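Leucine aminopeptidase 2, chloroplastic (Streptomyces sp. BC16019, PDB 5LHJ) probably removes N-terminal amino acids from peptides as a manganese-dependent aminopeptidase of the M17 family, and acts in the maturation of bottromycin. Local coordinates at residues G268-K273 / A322-D327; T336-H341 / L424-A429; T342-R347 / V432-R437; T373-A378 / H438-Q443. All coordinates share one frame; numbering follows the deposited sequence.

Contact 1 of 4, residues G268-K273 / A322-D327; sequences GGLSLK and ALRVGD
Leu270 and Ser271 meet Ala322 to Val325 in a loop-to-loop contact of the catalytic domain, with no direct hydrogen bond across it. Residues 268-273 follow strand 265-266, and residues 322-327 lead into strand 328-330. The Leu270 branch does most of the touching. Its CG lies anti to its own carbonyl carbon (chi1 -64°). The side chain then comes alongside the facing loop, with Leu270 CD1 3.5 Å from Leu323 O and Leu270 CG 4.2 Å from Ala322 CB. Pro318 of the second subunit also packs on Leu270. A water joins the backbones: it accepts from Leu270 N at 2.9 Å and donates to Leu323 O at 2.8 Å. Next along, Ser271 OG sits 3.3 Å from Val325 CG2.

The 322-327 loop is braced from within. Arg324 to Asp327 form a type II beta turn, and Gly326 takes its positive phi position. Asp327 OD2 receives two donors of this loop. Arg324 NE comes in the guanidinium plane to the syn lone pair at 3.2 Å, as part of a salt bridge, while Arg324 N arrives from above the carboxylate plane at 3.1 Å. Arg324 NH1 pairs with Glu315 of the second subunit, so the turn also belongs to a subunit interface. At the other end of the 268-273 loop, Lys273 NZ makes salt bridges to Asp266 and Asp343. Both are known manganese ligands, though this chain holds no metal. The arrangement borders the two-metal active site of an M17 aminopeptidase.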
loop_
_atom_site.group_PDB
_atom_site.type_symbol
_atom_site.label_atom_id
_atom_site.label_comp_id
_atom_site.label_asym_id
_atom_site.label_seq_id
_atom_site.Cartn_x
_atom_site.Cartn_y
_atom_site.Cartn_z
ATOM N N GLY A 268 -7.751 11.801 12.996
ATOM C CA GLY A 268 -8.588 10.971 12.126
ATOM C C GLY A 268 -9.598 10.126 12.878
ATOM O O GLY A 268 -10.485 9.543 12.263
ATOM N N GLY A 269 -9.481 10.052 14.207
ATOM C CA GLY A 269 -10.347 9.174 15.002
ATOM C C GLY A 269 -10.077 7.707 14.717
ATOM O O GLY A 269 -8.998 7.357 14.228
ATOM N N LEU A 270 -11.068 6.862 14.981
ATOM C CA LEU A 270 -10.925 5.411 14.811
ATOM C C LEU A 270 -10.629 4.973 13.370
ATOM O O LEU A 270 -9.931 3.976 13.161
ATOM C CB LEU A 270 -12.195 4.684 15.288
ATOM C CG LEU A 270 -12.573 4.765 16.762
ATOM C CD1 LEU A 270 -13.832 3.946 17.000
ATOM C CD2 LEU A 270 -11.450 4.287 17.665
ATOM N N SER A 271 -11.168 5.704 12.394
ATOM C CA SER A 271 -10.979 5.379 10.976
ATOM C C SER A 271 -9.566 5.666 10.477
ATOM O O SER A 271 -9.171 5.118 9.443
ATOM C CB SER A 271 -11.960 6.153 10.092
ATOM O OG SER A 271 -13.305 5.826 10.381
ATOM N N LEU A 272 -8.833 6.537 11.181
ATOM C CA LEU A 272 -7.477 6.994 10.804
ATOM C C LEU A 272 -7.470 7.979 9.622
ATOM O O LEU A 272 -8.445 8.079 8.867
ATOM C CB LEU A 272 -6.531 5.819 10.495
ATOM C CG LEU A 272 -6.558 4.574 11.382
ATOM C CD1 LEU A 272 -5.618 3.508 10.822
ATOM C CD2 LEU A 272 -6.198 4.952 12.808
ATOM N N LYS A 273 -6.357 8.699 9.464
ATOM C CA LYS A 273 -6.134 9.551 8.290
ATOM C C LYS A 273 -5.429 8.720 7.198
ATOM O O LYS A 273 -4.829 7.694 7.511
ATOM C CB LYS A 273 -5.283 10.775 8.673
ATOM C CG LYS A 273 -5.973 11.676 9.697
ATOM C CD LYS A 273 -5.350 13.054 9.848
ATOM C CE LYS A 273 -5.842 14.032 8.803
ATOM N NZ LYS A 273 -7.174 14.605 9.108
ATOM N N ALA A 322 -14.632 6.660 21.849
ATOM C CA ALA A 322 -14.639 7.537 20.671
ATOM C C ALA A 322 -15.804 7.264 19.724
ATOM O O ALA A 322 -16.357 6.169 19.686
ATOM C CB ALA A 322 -13.330 7.411 19.910
ATOM N N LEU A 323 -16.140 8.280 18.932
ATOM C CA LEU A 323 -17.176 8.177 17.906
ATOM C C LEU A 323 -16.921 6.990 16.977
ATOM O O LEU A 323 -15.799 6.803 16.512
ATOM C CB LEU A 323 -17.212 9.473 17.087
ATOM C CG LEU A 323 -18.343 9.622 16.056
ATOM C CD1 LEU A 323 -19.731 9.423 16.630
ATOM C CD2 LEU A 323 -18.241 10.995 15.432
ATOM N N ARG A 324 -17.947 6.177 16.743
ATOM C CA ARG A 324 -17.796 4.928 15.996
ATOM C C ARG A 324 -18.323 5.062 14.580
ATOM O O ARG A 324 -19.321 5.725 14.344
ATOM C CB ARG A 324 -18.561 3.780 16.675
ATOM C CG ARG A 324 -18.073 3.379 18.072
ATOM C CD ARG A 324 -19.135 2.636 18.875
ATOM N NE ARG A 324 -20.083 3.633 19.323
ATOM C CZ ARG A 324 -20.562 3.814 20.542
ATOM N NH1 ARG A 324 -20.337 2.980 21.560
ATOM N NH2 ARG A 324 -21.371 4.853 20.702
ATOM N N VAL A 325 -17.687 4.357 13.650
ATOM C CA VAL A 325 -18.240 4.182 12.308
ATOM C C VAL A 325 -19.591 3.468 12.425
ATOM O O VAL A 325 -19.699 2.448 13.126
ATOM C CB VAL A 325 -17.278 3.360 11.410
ATOM C CG1 VAL A 325 -17.936 3.008 10.078
ATOM C CG2 VAL A 325 -15.983 4.132 11.197
ATOM N N GLY A 326 -20.614 4.016 11.775
ATOM C CA GLY A 326 -21.981 3.481 11.870
ATOM C C GLY A 326 -22.876 4.225 12.845
ATOM O O GLY A 326 -24.107 4.068 12.791
ATOM N N ASP A 327 -22.288 5.031 13.729
ATOM C CA ASP A 327 -23.085 5.864 14.634
ATOM C C ASP A 327 -23.904 6.875 13.856
ATOM O O ASP A 327 -23.551 7.244 12.734
ATOM C CB ASP A 327 -22.212 6.587 15.655
ATOM C CG ASP A 327 -21.729 5.669 16.772
ATOM O OD1 ASP A 327 -22.144 4.480 16.817
ATOM O OD2 ASP A 327 -20.936 6.152 17.608
HETATM O O HOH W 1 -13.391 8.188 16.169
#

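Contact 2 of 4, residues T336-H341 / L424-A429; sequences TTEITH and LRSAVA
Ser426 OG is gripped by three groups: it donates to Glu338 OE1 at 2.7 Å and accepts from Val428 N at 3.0 Å and Ala429 N at 2.9 Å. The two backbone donors make an ST turn and an ST motif, which curl residues 426-429 round the hydroxyl. Both N-H bonds are fairly straight. The bond to Glu338 meets the carboxylate 41° out of its plane. Strand 336-338 carries the glutamate. It is the middle strand of a small three-stranded sheet, between 328-330 and 431-432, so the contact fastens the loop before strand 431-432 to this sheet.

Glu338 reaches across because its CG is anti to the backbone N (chi1 -176°) and the chain stays extended beyond it. Its CB rests near the methyl of Ala429. That methyl is pressed against the strand backbone, with Ala429 CB 3.6 Å from Glu338 N. Ala429 CB also lies 3.4 Å from Thr336 OG1. The hydroxyl of Thr336 has its polar partners elsewhere: Tyr145 O of the second subunit and Asp430 N. Arg146 of that subunit bonds to Ser426 O, so a neighbouring chain borders this corner of the sheet. A water completes the link between the glutamate and the turn: it donates to Glu338 OE1 at 2.7 Å and accepts from Ala427 N at 2.9 Å.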
loop_
_atom_site.group_PDB
_atom_site.type_symbol
_atom_site.label_atom_id
_atom_site.label_comp_id
_atom_site.label_asym_id
_atom_site.label_seq_id
_atom_site.Cartn_x
_atom_site.Cartn_y
_atom_site.Cartn_z
ATOM N N THR A 336 -30.581 13.765 10.577
ATOM C CA THR A 336 -29.634 12.758 11.036
ATOM C C THR A 336 -28.480 12.557 10.062
ATOM O O THR A 336 -28.654 12.615 8.843
ATOM C CB THR A 336 -30.314 11.407 11.301
ATOM O OG1 THR A 336 -30.960 10.951 10.104
ATOM C CG2 THR A 336 -31.322 11.535 12.418
ATOM N N THR A 337 -27.307 12.287 10.622
ATOM C CA THR A 337 -26.116 11.962 9.841
ATOM C C THR A 337 -25.520 10.655 10.309
ATOM O O THR A 337 -25.308 10.459 11.507
ATOM C CB THR A 337 -25.047 13.058 9.979
ATOM O OG1 THR A 337 -25.565 14.301 9.489
ATOM C CG2 THR A 337 -23.768 12.715 9.235
ATOM N N GLU A 338 -25.226 9.786 9.347
ATOM C CA GLU A 338 -24.519 8.540 9.576
ATOM C C GLU A 338 -23.018 8.766 9.432
ATOM O O GLU A 338 -22.570 9.302 8.411
ATOM C CB GLU A 338 -24.961 7.485 8.571
ATOM C CG GLU A 338 -24.326 6.126 8.806
ATOM C CD GLU A 338 -24.626 5.102 7.722
ATOM O OE1 GLU A 338 -25.065 5.464 6.602
ATOM O OE2 GLU A 338 -24.382 3.910 7.993
ATOM N N ILE A 339 -22.255 8.356 10.446
ATOM C CA ILE A 339 -20.798 8.472 10.444
ATOM C C ILE A 339 -20.214 7.292 9.686
ATOM O O ILE A 339 -20.092 6.179 10.219
ATOM C CB ILE A 339 -20.199 8.550 11.877
ATOM C CG1 ILE A 339 -20.859 9.672 12.693
ATOM C CG2 ILE A 339 -18.671 8.732 11.816
ATOM C CD1 ILE A 339 -20.760 11.062 12.095
ATOM N N THR A 340 -19.870 7.512 8.425
ATOM C CA THR A 340 -19.250 6.459 7.625
ATOM C C THR A 340 -17.716 6.518 7.622
ATOM O O THR A 340 -17.071 5.558 7.198
ATOM C CB THR A 340 -19.788 6.493 6.192
ATOM O OG1 THR A 340 -19.592 7.795 5.647
ATOM C CG2 THR A 340 -21.301 6.165 6.180
ATOM N N HIS A 341 -17.132 7.632 8.070
ATOM C CA HIS A 341 -15.676 7.752 8.209
ATOM C C HIS A 341 -15.418 8.806 9.283
ATOM O O HIS A 341 -15.878 9.940 9.138
ATOM C CB HIS A 341 -15.035 8.148 6.848
ATOM C CG HIS A 341 -13.567 7.866 6.757
ATOM N ND1 HIS A 341 -12.653 8.436 7.609
ATOM C CD2 HIS A 341 -12.849 7.081 5.916
ATOM C CE1 HIS A 341 -11.435 8.016 7.310
ATOM N NE2 HIS A 341 -11.528 7.178 6.294
ATOM N N LEU A 424 -24.489 12.051 -1.034
ATOM C CA LEU A 424 -24.813 12.233 0.372
ATOM C C LEU A 424 -25.784 11.153 0.920
ATOM O O LEU A 424 -26.001 11.087 2.117
ATOM C CB LEU A 424 -25.408 13.622 0.586
ATOM C CG LEU A 424 -24.504 14.829 0.287
ATOM C CD1 LEU A 424 -25.255 16.116 0.555
ATOM C CD2 LEU A 424 -23.237 14.762 1.113
ATOM N N ARG A 425 -26.345 10.306 0.059
ATOM C CA ARG A 425 -27.394 9.355 0.472
ATOM C C ARG A 425 -26.868 8.314 1.452
ATOM O O ARG A 425 -25.744 7.836 1.302
ATOM C CB ARG A 425 -28.003 8.645 -0.747
ATOM C CG ARG A 425 -28.822 9.566 -1.618
ATOM C CD ARG A 425 -29.191 8.887 -2.935
ATOM N NE ARG A 425 -29.902 9.809 -3.821
ATOM C CZ ARG A 425 -30.162 9.592 -5.113
ATOM N NH1 ARG A 425 -29.787 8.459 -5.714
ATOM N NH2 ARG A 425 -30.801 10.528 -5.814
ATOM N N SER A 426 -27.690 7.987 2.446
ATOM C CA SER A 426 -27.411 6.966 3.456
ATOM C C SER A 426 -28.503 5.895 3.435
ATOM O O SER A 426 -29.667 6.195 3.194
ATOM C CB SER A 426 -27.400 7.615 4.837
ATOM O OG SER A 426 -27.325 6.681 5.906
ATOM N N ALA A 427 -28.126 4.661 3.751
ATOM C CA ALA A 427 -29.108 3.572 3.890
ATOM C C ALA A 427 -29.824 3.603 5.244
ATOM O O ALA A 427 -30.774 2.854 5.441
ATOM C CB ALA A 427 -28.420 2.231 3.701
ATOM N N VAL A 428 -29.367 4.441 6.175
ATOM C CA VAL A 428 -29.867 4.468 7.557
ATOM C C VAL A 428 -30.341 5.865 7.977
ATOM O O VAL A 428 -31.410 6.006 8.561
ATOM C CB VAL A 428 -28.768 3.955 8.524
ATOM C CG1 VAL A 428 -29.154 4.146 9.985
ATOM C CG2 VAL A 428 -28.492 2.478 8.245
ATOM N N ALA A 429 -29.530 6.885 7.714
ATOM C CA ALA A 429 -29.834 8.251 8.156
ATOM C C ALA A 429 -30.231 9.160 6.984
ATOM O O ALA A 429 -30.369 8.704 5.837
ATOM C CB ALA A 429 -28.647 8.810 8.912
HETATM O O HOH W 2 -25.228 4.303 4.146
#

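Contact 3 of 4, residues T342-R347 / V432-R437; sequences TDNEGR and VNCSHR
The backbones come closest at Asn344 and Asn433, whose CA atoms are 6.2 Å apart, close to the start of helix 345-358. Each asparagine gives its amide N-H to the other's backbone carbonyl. Asn344 ND2 donates to Asn433 O at 2.9 Å; the bond is in the carbonyl plane, on a lone pair, and nearly in the amide plane of Asn344. The return bond, from Asn433 ND2 to Asn344 O at 3.0 Å, is less direct, because the donor stands above the carbonyl plane, 62° out of it. Asn433 has its CG between the backbone N and the carbonyl carbon (chi1 77°), which folds the amide back toward residues 340-344. There ND2 also reaches His341 O, and OD1 accepts from Thr340 N.

Residues 342-347 correspond to the core of the M17 signature NTDAEGRL. Asp343 and Glu345 are manganese ligands, seen with metal in this protein but empty in this chain. An alanine in place of Asn433 would probably leave Asn344 O and Thr340 N without these mates and free the metal-ligand loop to shift.

Arg347 crosses Asn433 at about a right angle. Asn433 O lies over one guanidinium face; Arg347 NH1 is 3.3 Å from it, but the angle is too poor for a hydrogen bond. Asn344 ND2 also lies over a guanidinium face, near its rim. NH1 instead has a salt bridge to Asp440. At the guanidinium edge, a water accepts from Arg347 NH1 at 3.0 Å and donates to Val432 O at 3.0 Å. Cys434 CB packs 3.5 Å from Asn344 ND2.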
loop_
_atom_site.group_PDB
_atom_site.type_symbol
_atom_site.label_atom_id
_atom_site.label_comp_id
_atom_site.label_asym_id
_atom_site.label_seq_id
_atom_site.Cartn_x
_atom_site.Cartn_y
_atom_site.Cartn_z
ATOM N N THR A 342 -14.697 8.442 10.347
ATOM C CA THR A 342 -14.461 9.362 11.468
ATOM C C THR A 342 -13.491 10.518 11.153
ATOM O O THR A 342 -13.410 11.471 11.919
ATOM C CB THR A 342 -13.981 8.633 12.743
ATOM O OG1 THR A 342 -12.681 8.072 12.522
ATOM C CG2 THR A 342 -14.971 7.552 13.155
ATOM N N ASP A 343 -12.740 10.421 10.061
ATOM C CA ASP A 343 -11.882 11.521 9.590
ATOM C C ASP A 343 -12.640 12.675 8.897
ATOM O O ASP A 343 -12.060 13.749 8.708
ATOM C CB ASP A 343 -10.769 10.994 8.681
ATOM C CG ASP A 343 -9.641 12.003 8.456
ATOM O OD1 ASP A 343 -9.280 12.762 9.383
ATOM O OD2 ASP A 343 -9.094 12.029 7.328
ATOM N N ASN A 344 -13.921 12.496 8.551
ATOM C CA ASN A 344 -14.741 13.607 8.034
ATOM C C ASN A 344 -15.576 14.213 9.171
ATOM O O ASN A 344 -16.802 14.370 9.071
ATOM C CB ASN A 344 -15.621 13.171 6.861
ATOM C CG ASN A 344 -14.856 13.085 5.543
ATOM O OD1 ASN A 344 -13.651 13.379 5.474
ATOM N ND2 ASN A 344 -15.558 12.696 4.484
ATOM N N GLU A 345 -14.879 14.575 10.237
ATOM C CA GLU A 345 -15.526 15.048 11.469
ATOM C C GLU A 345 -15.879 16.529 11.404
ATOM O O GLU A 345 -16.830 16.949 12.049
ATOM C CB GLU A 345 -14.657 14.725 12.699
ATOM C CG GLU A 345 -13.669 15.795 13.149
ATOM C CD GLU A 345 -12.532 16.081 12.203
ATOM O OE1 GLU A 345 -12.293 15.305 11.249
ATOM O OE2 GLU A 345 -11.852 17.099 12.425
ATOM N N GLY A 346 -15.121 17.316 10.635
ATOM C CA GLY A 346 -15.332 18.756 10.557
ATOM C C GLY A 346 -16.742 19.150 10.145
ATOM O O GLY A 346 -17.368 20.025 10.764
ATOM N N ARG A 347 -17.261 18.503 9.099
ATOM C CA ARG A 347 -18.591 18.852 8.610
ATOM C C ARG A 347 -19.675 18.528 9.650
ATOM O O ARG A 347 -20.663 19.250 9.775
ATOM C CB ARG A 347 -18.878 18.189 7.254
ATOM C CG ARG A 347 -19.077 16.676 7.270
ATOM C CD ARG A 347 -18.942 16.108 5.859
ATOM N NE ARG A 347 -17.562 16.198 5.408
ATOM C CZ ARG A 347 -17.087 15.794 4.226
ATOM N NH1 ARG A 347 -17.874 15.263 3.294
ATOM N NH2 ARG A 347 -15.798 15.935 3.983
ATOM N N VAL A 432 -24.922 10.835 4.766
ATOM C CA VAL A 432 -23.620 10.351 5.258
ATOM C C VAL A 432 -22.624 11.501 5.366
ATOM O O VAL A 432 -22.777 12.519 4.690
ATOM C CB VAL A 432 -22.993 9.267 4.352
ATOM C CG1 VAL A 432 -23.889 8.049 4.283
ATOM C CG2 VAL A 432 -22.661 9.796 2.942
ATOM N N ASN A 433 -21.594 11.315 6.191
ATOM C CA ASN A 433 -20.459 12.250 6.214
ATOM C C ASN A 433 -19.321 11.873 5.286
ATOM O O ASN A 433 -18.339 12.617 5.220
ATOM C CB ASN A 433 -19.942 12.499 7.640
ATOM C CG ASN A 433 -19.086 11.367 8.182
ATOM O OD1 ASN A 433 -19.253 10.203 7.828
ATOM N ND2 ASN A 433 -18.149 11.723 9.055
ATOM N N CYS A 434 -19.432 10.745 4.573
ATOM C CA CYS A 434 -18.400 10.317 3.624
ATOM C C CYS A 434 -18.975 9.325 2.630
ATOM O O CYS A 434 -19.555 8.302 3.033
ATOM C CB CYS A 434 -17.242 9.662 4.367
ATOM S SG CYS A 434 -15.851 9.161 3.317
ATOM N N SER A 435 -18.825 9.620 1.342
ATOM C CA SER A 435 -19.321 8.728 0.278
ATOM C C SER A 435 -18.324 7.665 -0.147
ATOM O O SER A 435 -18.694 6.725 -0.875
ATOM C CB SER A 435 -19.683 9.541 -0.966
ATOM O OG SER A 435 -18.522 10.112 -1.524
ATOM N N HIS A 436 -17.057 7.838 0.233
ATOM C CA HIS A 436 -15.951 7.033 -0.276
ATOM C C HIS A 436 -15.823 7.115 -1.800
ATOM O O HIS A 436 -15.243 6.223 -2.418
ATOM C CB HIS A 436 -16.054 5.561 0.168
ATOM C CG HIS A 436 -16.227 5.394 1.642
ATOM N ND1 HIS A 436 -17.446 5.126 2.221
ATOM C CD2 HIS A 436 -15.335 5.460 2.656
ATOM C CE1 HIS A 436 -17.301 5.036 3.530
ATOM N NE2 HIS A 436 -16.030 5.248 3.821
ATOM N N ARG A 437 -16.342 8.191 -2.392
ATOM C CA ARG A 437 -16.258 8.404 -3.830
ATOM C C ARG A 437 -15.549 9.726 -4.083
ATOM O O ARG A 437 -15.421 10.565 -3.187
ATOM C CB ARG A 437 -17.645 8.449 -4.440
ATOM C CG ARG A 437 -18.332 7.094 -4.503
ATOM C CD ARG A 437 -19.762 7.245 -4.992
ATOM N NE ARG A 437 -20.193 6.118 -5.811
ATOM C CZ ARG A 437 -21.316 6.086 -6.539
ATOM N NH1 ARG A 437 -22.178 7.113 -6.550
ATOM N NH2 ARG A 437 -21.593 5.002 -7.263
HETATM O O HOH W 3 -20.617 13.997 3.160
#

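Contact 4 of 4, residues T373-A378 / H438-Q443; sequences TLTSAA and HGDTIQ
Thr375 turns OG1 between its backbone N and carbonyl carbon (chi1 67°), and Thr441 sets OG1 anti to its own carbonyl carbon (chi1 -58°). These rotations bring the two hydroxyls together, and Thr441 OG1 donates to Thr375 OG1 at 2.8 Å. Here the start of helix 440-449 meets the chain that runs from strand 367-372 into the weakly bonded helix 377-382. Gly439 is the N-cap of helix 440-449, and its O accepts from Gln443 N at 2.9 Å.

Thr375 OG1 is also bonded to Asp462, which lies at the end of the neighbouring strand 458-462. A valine at Thr375 would probably leave the Thr441 hydroxyl and the Asp462 carboxylate without their shared partner. Thr441 OG1 also comes 2.7 Å from Ala378 N, but at a poor angle, so this is not a hydrogen bond. Ala377 CB sits 3.4 Å from Thr441 OG1 and helps bury it.

Asp440 flanks the threonine pair. Its OD1 belongs to a salt bridge with Arg347. Close to the metal site, Thr373 bonds to Lys261 and Asp284, both known manganese ligands, while His438 meets the ring of His380 of the fourth subunit. The Asp440 carboxylate reaches residues 373-378: Asp440 OD2 lies 3.6 Å from Thr375 CG2 and takes a bond at 2.8 Å from a water that accepts from Ala377 N at 3.2 Å.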
loop_
_atom_site.group_PDB
_atom_site.type_symbol
_atom_site.label_atom_id
_atom_site.label_comp_id
_atom_site.label_asym_id
_atom_site.label_seq_id
_atom_site.Cartn_x
_atom_site.Cartn_y
_atom_site.Cartn_z
ATOM N N THR A 373 -10.748 24.261 7.498
ATOM C CA THR A 373 -9.780 23.356 6.863
ATOM C C THR A 373 -10.485 22.006 6.714
ATOM O O THR A 373 -10.328 21.099 7.545
ATOM C CB THR A 373 -8.504 23.242 7.705
ATOM O OG1 THR A 373 -8.853 22.922 9.060
ATOM C CG2 THR A 373 -7.747 24.571 7.689
ATOM N N LEU A 374 -11.291 21.877 5.667
ATOM C CA LEU A 374 -12.307 20.832 5.650
ATOM C C LEU A 374 -11.899 19.568 4.915
ATOM O O LEU A 374 -12.030 18.491 5.482
ATOM C CB LEU A 374 -13.648 21.374 5.129
ATOM C CG LEU A 374 -14.899 20.637 5.618
ATOM C CD1 LEU A 374 -15.034 20.712 7.137
ATOM C CD2 LEU A 374 -16.133 21.192 4.945
ATOM N N THR A 375 -11.401 19.680 3.682
ATOM C CA THR A 375 -11.198 18.488 2.845
ATOM C C THR A 375 -9.838 18.443 2.196
ATOM O O THR A 375 -9.323 19.476 1.779
ATOM C CB THR A 375 -12.254 18.374 1.726
ATOM O OG1 THR A 375 -12.089 19.433 0.762
ATOM C CG2 THR A 375 -13.640 18.412 2.318
ATOM N N SER A 376 -9.293 17.242 2.075
ATOM C CA SER A 376 -8.011 17.040 1.409
ATOM C C SER A 376 -8.175 16.937 -0.101
ATOM O O SER A 376 -7.217 17.162 -0.831
ATOM C CB SER A 376 -7.326 15.793 1.950
ATOM O OG SER A 376 -8.164 14.656 1.771
ATOM N N ALA A 377 -9.383 16.624 -0.574
ATOM C CA ALA A 377 -9.629 16.396 -2.000
ATOM C C ALA A 377 -9.409 17.670 -2.809
ATOM O O ALA A 377 -8.931 17.585 -3.942
ATOM C CB ALA A 377 -11.030 15.851 -2.220
ATOM N N ALA A 378 -9.707 18.818 -2.175
ATOM C CA ALA A 378 -9.523 20.176 -2.729
ATOM C C ALA A 378 -8.158 20.317 -3.406
ATOM O O ALA A 378 -8.075 20.525 -4.635
ATOM C CB ALA A 378 -9.696 21.217 -1.625
ATOM N N HIS A 438 -15.116 9.913 -5.318
ATOM C CA HIS A 438 -14.553 11.188 -5.738
ATOM C C HIS A 438 -15.564 12.322 -5.585
ATOM O O HIS A 438 -16.767 12.097 -5.643
ATOM C CB HIS A 438 -14.130 11.131 -7.199
ATOM C CG HIS A 438 -12.981 10.220 -7.464
ATOM N ND1 HIS A 438 -11.783 10.324 -6.791
ATOM C CD2 HIS A 438 -12.828 9.217 -8.363
ATOM C CE1 HIS A 438 -10.943 9.412 -7.257
ATOM N NE2 HIS A 438 -11.558 8.720 -8.199
ATOM N N GLY A 439 -15.052 13.531 -5.384
ATOM C CA GLY A 439 -15.879 14.742 -5.252
ATOM C C GLY A 439 -16.156 15.191 -3.826
ATOM O O GLY A 439 -17.094 15.975 -3.594
ATOM N N ASP A 440 -15.340 14.739 -2.867
ATOM C CA ASP A 440 -15.632 15.046 -1.452
ATOM C C ASP A 440 -15.645 16.552 -1.124
ATOM O O ASP A 440 -16.390 16.979 -0.242
ATOM C CB ASP A 440 -14.678 14.319 -0.495
ATOM C CG ASP A 440 -15.109 14.454 0.961
ATOM O OD1 ASP A 440 -16.281 14.121 1.275
ATOM O OD2 ASP A 440 -14.299 14.956 1.779
ATOM N N THR A 441 -14.838 17.358 -1.810
ATOM C CA THR A 441 -14.829 18.802 -1.555
ATOM C C THR A 441 -16.204 19.425 -1.865
ATOM O O THR A 441 -16.747 20.194 -1.062
ATOM C CB THR A 441 -13.709 19.522 -2.347
ATOM O OG1 THR A 441 -12.429 18.970 -1.997
ATOM C CG2 THR A 441 -13.708 21.013 -2.023
ATOM N N ILE A 442 -16.783 19.030 -2.998
ATOM C CA ILE A 442 -18.124 19.488 -3.375
ATOM C C ILE A 442 -19.189 18.861 -2.461
ATOM O O ILE A 442 -20.108 19.555 -1.984
ATOM C CB ILE A 442 -18.391 19.259 -4.885
ATOM C CG1 ILE A 442 -17.364 20.099 -5.692
ATOM C CG2 ILE A 442 -19.842 19.610 -5.216
ATOM C CD1 ILE A 442 -17.558 20.174 -7.180
ATOM N N GLN A 443 -19.053 17.570 -2.170
ATOM C CA GLN A 443 -20.005 16.893 -1.287
ATOM C C GLN A 443 -20.029 17.523 0.108
ATOM O O GLN A 443 -21.099 17.675 0.690
ATOM C CB GLN A 443 -19.696 15.401 -1.177
ATOM C CG GLN A 443 -19.907 14.655 -2.482
ATOM C CD GLN A 443 -19.140 13.349 -2.543
ATOM O OE1 GLN A 443 -18.887 12.710 -1.515
ATOM N NE2 GLN A 443 -18.783 12.924 -3.752
HETATM O O HOH W 4 -11.561 15.009 1.123
#

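Contact 1 comes first along the chain. It closes a loop of 48 residues that holds helix 286-301 and strand 306-316, and it is complete before the others open. Contacts 2, 3 and 4 then cross one another. Their first segments run in the order 336-341, 342-347 and 373-378, and their partners follow in the same order: 424-429, 432-437 and 438-443. Together they lay the chain leading into helix 440-449 beside the small sheet, the start of helix 345-358 and the end of strand 367-372. Neighbours also touch directly: contact 3 meets contacts 1 and 2, and reaches contact 4 where Ser435 bonds to Gln443.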